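Local coordinates for protein adhesin LabA (Helicobacter pylori, PDB 6GMM) that acts as a LacdiNAc-specific adhesin, a lectin that probably helps the bacterium attach to glycans of the gastric mucosa, at residues A[239-244]-A[313-318]; A[246-251]-A[309-314]. All coordinates share one frame; numbering follows the deposited sequence.

Contact 1. Residues A[239-244]-A[313-318]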
# COMPACT_ATOMS: atom_id res chain seq x y z
N LYS A 239 4.59 -7.25 20.73
CA LYS A 239 5.47 -6.20 20.18
C LYS A 239 5.63 -6.27 18.64
O LYS A 239 5.43 -5.27 17.94
CB LYS A 239 6.85 -6.31 20.85
CG LYS A 239 7.60 -5.01 21.05
CD LYS A 239 8.84 -5.28 21.90
CE LYS A 239 9.73 -4.08 22.09
NZ LYS A 239 11.03 -4.46 22.71
N ASN A 240 5.97 -7.47 18.12
CA ASN A 240 6.17 -7.70 16.69
C ASN A 240 4.86 -7.54 15.91
O ASN A 240 4.83 -6.81 14.94
CB ASN A 240 6.78 -9.09 16.46
CG ASN A 240 6.93 -9.49 15.03
OD1 ASN A 240 7.94 -9.20 14.40
ND2 ASN A 240 5.93 -10.17 14.48
N GLU A 241 3.78 -8.19 16.37
CA GLU A 241 2.46 -8.19 15.75
C GLU A 241 1.82 -6.82 15.77
O GLU A 241 1.28 -6.40 14.75
CB GLU A 241 1.55 -9.26 16.34
CG GLU A 241 2.04 -10.68 16.08
CD GLU A 241 3.33 -11.10 16.77
OE1 GLU A 241 3.60 -10.61 17.89
OE2 GLU A 241 4.08 -11.89 16.17
N ILE A 242 1.92 -6.08 16.88
CA ILE A 242 1.43 -4.69 16.98
C ILE A 242 2.22 -3.84 15.95
O ILE A 242 1.61 -3.09 15.19
CB ILE A 242 1.62 -4.16 18.43
CG1 ILE A 242 0.65 -4.87 19.42
CG2 ILE A 242 1.50 -2.63 18.50
CD1 ILE A 242 1.12 -4.80 20.87
N SER A 243 3.55 -3.98 15.92
CA SER A 243 4.38 -3.20 15.01
C SER A 243 3.99 -3.42 13.54
O SER A 243 3.72 -2.45 12.82
CB SER A 243 5.86 -3.44 15.25
OG SER A 243 6.65 -2.58 14.44
N ALA A 244 3.88 -4.72 13.13
CA ALA A 244 3.51 -5.10 11.76
C ALA A 244 2.15 -4.54 11.39
O ALA A 244 1.98 -4.06 10.28
CB ALA A 244 3.47 -6.61 11.64
N ARG A 313 5.87 -10.18 8.52
CA ARG A 313 6.72 -10.13 9.71
C ARG A 313 6.06 -10.98 10.80
O ARG A 313 6.74 -11.40 11.74
CB ARG A 313 6.91 -8.71 10.24
CG ARG A 313 7.66 -7.79 9.30
CD ARG A 313 7.51 -6.36 9.76
NE ARG A 313 7.88 -6.23 11.17
CZ ARG A 313 7.75 -5.12 11.89
NH1 ARG A 313 7.27 -4.02 11.33
NH2 ARG A 313 8.11 -5.11 13.16
N ILE A 314 4.73 -11.20 10.68
CA ILE A 314 3.92 -12.01 11.59
C ILE A 314 4.24 -13.49 11.29
O ILE A 314 4.14 -13.90 10.13
CB ILE A 314 2.39 -11.69 11.44
CG1 ILE A 314 2.11 -10.16 11.61
CG2 ILE A 314 1.54 -12.59 12.36
CD1 ILE A 314 0.63 -9.73 11.84
N PRO A 315 4.61 -14.31 12.32
CA PRO A 315 4.95 -15.71 12.04
C PRO A 315 3.78 -16.51 11.49
O PRO A 315 2.65 -16.37 11.96
CB PRO A 315 5.43 -16.26 13.39
CG PRO A 315 5.05 -15.27 14.37
CD PRO A 315 4.82 -13.97 13.74
N ALA A 316 4.06 -17.33 10.48
CA ALA A 316 3.08 -18.18 9.82
C ALA A 316 2.20 -19.03 10.77
O ALA A 316 1.02 -19.15 10.49
CB ALA A 316 3.78 -19.07 8.79
N GLU A 317 2.78 -19.58 11.88
CA GLU A 317 2.07 -20.40 12.88
C GLU A 317 0.99 -19.62 13.60
O GLU A 317 -0.01 -20.21 14.02
CB GLU A 317 3.03 -21.03 13.94
CG GLU A 317 4.27 -21.70 13.38
CD GLU A 317 5.34 -20.75 12.86
OE1 GLU A 317 5.92 -20.01 13.68
OE2 GLU A 317 5.55 -20.71 11.63
N PHE A 318 1.20 -18.32 13.81
CA PHE A 318 0.23 -17.47 14.48
C PHE A 318 -0.94 -17.19 13.52
O PHE A 318 -2.07 -17.05 13.95
CB PHE A 318 0.88 -16.16 14.96
CG PHE A 318 -0.06 -15.22 15.69
CD1 PHE A 318 -0.68 -15.61 16.88
CD2 PHE A 318 -0.35 -13.96 15.17
CE1 PHE A 318 -1.54 -14.75 17.54
CE2 PHE A 318 -1.23 -13.10 15.85
CZ PHE A 318 -1.81 -13.50 17.03
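A244 and I314 lie on the close-packed side of this contact, where the methyl CB of A244 meets CG1 of I314 at 3.8 Å and both residues are buried. Next to them E241 leans on the loop and on the start of helix 316-323: its CG comes within 4.1 Å of CE2 of F318, an oblique approach with carboxylate and ring planes 65° apart. A bend at the second torsion of E241 (chi2 67°) turns the carboxylate aside, bringing OE2 to 3.3 Å from CD of P315, the N-cap residue. The F318 side chain also touches W223 and I226.

N240 forms the polar seam. Its ND2 donates to the backbone O of R313 at 3.1 Å with a nearly straight N-H...O angle of 160°, from above the carbonyl plane, and also to OE2 of E241 at 3.0 Å, from above the carboxylate plane.

The solvent side is looser. There one face of the R313 guanidinium lies over the backbone of helix 239-264, A244 N being offset toward its rim, while its edge gives S243 OG only weak hydrogen bonds, the shorter from NH2 at 3.2 Å. Within this contact the one well-formed bond between the segments is thus N240 ND2 to R313 O, the guanidinium being held chiefly by D247; the same amide probably eases burial of the E241 charge.

Contact 2. Residues A[246-251]-A[309-314]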
# COMPACT_ATOMS: atom_id res chain seq x y z
N GLN A 246 0.56 -1.84 12.77
CA GLN A 246 0.64 -0.37 12.72
C GLN A 246 1.14 0.11 11.39
O GLN A 246 0.55 1.04 10.82
CB GLN A 246 1.53 0.18 13.85
CG GLN A 246 0.88 0.02 15.24
CD GLN A 246 -0.13 1.09 15.58
OE1 GLN A 246 0.02 1.79 16.59
NE2 GLN A 246 -1.24 1.20 14.79
N ASP A 247 2.19 -0.54 10.85
CA ASP A 247 2.78 -0.20 9.55
C ASP A 247 1.80 -0.56 8.41
O ASP A 247 1.69 0.17 7.42
CB ASP A 247 4.09 -0.98 9.39
CG ASP A 247 5.24 -0.51 10.27
OD1 ASP A 247 5.30 0.72 10.57
OD2 ASP A 247 6.14 -1.33 10.54
N MET A 248 1.04 -1.68 8.56
CA MET A 248 0.03 -2.11 7.60
C MET A 248 -1.03 -1.00 7.46
O MET A 248 -1.38 -0.61 6.35
CB MET A 248 -0.65 -3.39 8.09
CG MET A 248 0.09 -4.65 7.73
SD MET A 248 -0.72 -6.11 8.43
CE MET A 248 -2.06 -6.25 7.33
N ILE A 249 -1.48 -0.45 8.59
CA ILE A 249 -2.46 0.64 8.64
C ILE A 249 -1.87 1.91 7.98
O ILE A 249 -2.56 2.57 7.19
CB ILE A 249 -2.84 0.87 10.14
CG1 ILE A 249 -3.74 -0.27 10.67
CG2 ILE A 249 -3.47 2.27 10.38
CD1 ILE A 249 -3.79 -0.42 12.26
N LYS A 250 -0.60 2.24 8.33
CA LYS A 250 0.09 3.43 7.85
C LYS A 250 0.23 3.39 6.31
O LYS A 250 -0.18 4.34 5.63
CB LYS A 250 1.42 3.64 8.60
CG LYS A 250 2.43 4.52 7.86
CD LYS A 250 3.64 4.87 8.72
CE LYS A 250 4.65 5.72 7.98
NZ LYS A 250 5.57 6.45 8.91
N ASN A 251 0.70 2.26 5.78
CA ASN A 251 0.86 2.04 4.34
C ASN A 251 -0.49 2.01 3.59
O ASN A 251 -0.64 2.73 2.62
CB ASN A 251 1.70 0.79 4.07
CG ASN A 251 3.19 1.01 4.28
OD1 ASN A 251 3.79 1.91 3.71
ND2 ASN A 251 3.83 0.17 5.08
N LYS A 309 4.43 -7.12 2.80
CA LYS A 309 5.72 -7.21 3.44
C LYS A 309 5.66 -7.00 4.94
O LYS A 309 6.35 -7.72 5.65
CB LYS A 309 6.74 -6.29 2.77
CG LYS A 309 7.00 -6.66 1.29
CD LYS A 309 7.26 -8.15 1.00
CE LYS A 309 8.63 -8.64 1.37
NZ LYS A 309 8.83 -10.06 0.96
N ASP A 310 4.79 -6.07 5.42
CA ASP A 310 4.58 -5.84 6.87
C ASP A 310 3.88 -7.07 7.50
O ASP A 310 4.33 -7.59 8.53
CB ASP A 310 3.73 -4.58 7.12
CG ASP A 310 4.33 -3.28 6.64
OD1 ASP A 310 5.57 -3.11 6.76
OD2 ASP A 310 3.55 -2.40 6.19
N PHE A 311 2.80 -7.54 6.84
CA PHE A 311 2.04 -8.70 7.25
C PHE A 311 2.92 -9.97 7.41
O PHE A 311 2.69 -10.77 8.31
CB PHE A 311 0.87 -8.98 6.29
CG PHE A 311 0.01 -10.11 6.79
CD1 PHE A 311 -0.92 -9.90 7.80
CD2 PHE A 311 0.20 -11.41 6.34
CE1 PHE A 311 -1.68 -10.95 8.31
CE2 PHE A 311 -0.56 -12.46 6.84
CZ PHE A 311 -1.50 -12.23 7.82
N GLU A 312 3.93 -10.12 6.57
CA GLU A 312 4.80 -11.30 6.58
C GLU A 312 5.82 -11.28 7.71
O GLU A 312 6.52 -12.28 7.89
CB GLU A 312 5.46 -11.53 5.22
CG GLU A 312 4.50 -12.09 4.18
CD GLU A 312 5.07 -12.29 2.79
OE1 GLU A 312 6.31 -12.17 2.61
OE2 GLU A 312 4.28 -12.61 1.88
N ARG A 313 5.87 -10.18 8.52
CA ARG A 313 6.72 -10.13 9.71
C ARG A 313 6.06 -10.98 10.80
O ARG A 313 6.74 -11.40 11.74
CB ARG A 313 6.91 -8.71 10.24
CG ARG A 313 7.66 -7.79 9.30
CD ARG A 313 7.51 -6.36 9.76
NE ARG A 313 7.88 -6.23 11.17
CZ ARG A 313 7.75 -5.12 11.89
NH1 ARG A 313 7.27 -4.02 11.33
NH2 ARG A 313 8.11 -5.11 13.16
N ILE A 314 4.73 -11.20 10.68
CA ILE A 314 3.92 -12.01 11.59
C ILE A 314 4.24 -13.49 11.29
O ILE A 314 4.14 -13.90 10.13
CB ILE A 314 2.39 -11.69 11.44
CG1 ILE A 314 2.11 -10.16 11.61
CG2 ILE A 314 1.54 -12.59 12.36
CD1 ILE A 314 0.63 -9.73 11.84
O HOH W 1 6.59 -0.62 6.40
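N251 and D310 make the direct hydrogen bond of this contact, ND2 to OD2 at 2.8 Å with an N-H...O angle of 142°. The amide and carboxylate planes are nearly coplanar, and the amide N-H reaches the syn lone pair of OD2. A water closes the pair into a ring: it accepts from ND2 of N251 at 3.2 Å and donates to OD1 of D310 at 2.7 Å, so each carboxylate oxygen is engaged and the group's rotation is restrained. OD1 of N251 accepts a hydrogen bond from NH2 of R303, which helps to set which way the amide is turned.

The ionic element is a salt bridge from NH1 of R313 to OD2 of D247, 3.0 Å long. The carboxylate oxygen lies at the edge of the guanidinium, in its plane, and the two side chains cross at about a right angle. Since OD2 of D247 also stands 4.2 Å from OD1 of D310, the arginine probably offsets some repulsion between these two acids.

The apolar element belongs to M248. Its CG slides past CB of D310 at 3.7 Å, and a bend at the third torsion (chi3 76°) folds CE back beside F311. The sulfur SD is 5.2 Å from the F311 ring centroid and 90° off the ring normal, hence at the edge and not over a face. L64 of helix 57-76 touches both M248 and F311, while V354 and V358 of helix 354-366 touch the F311 side chain.

M248 SD at the edge of the F311 ring is a Met-aromatic contact; beside it the D310-N251 pair with its water forms the polar part of an antiparallel packing of helices 239-264 and 287-311, consistent with the helical-bundle body of the SabA-type adhesin domain.

How the contacts relate
Contacts 1 and 2 are neighbours, with centres about 9 Å apart, and touch where A244 CB lies 3.4 Å from D310 O. Both draw their first segment from helix 239-264, contact 1 at its start and contact 2 about two turns later. Their second segments overlap in R313 and I314 but come in the reverse order: 309-314 closes helix 287-311, and 313-318 leads through the short link into helix 316-323. This opposed order is what antiparallel packing of helices 239-264 and 287-311 gives, with the chain continuing past the end of the latter toward the start of the former. Together the contacts fasten one continuous helix to the junction between two successive ones.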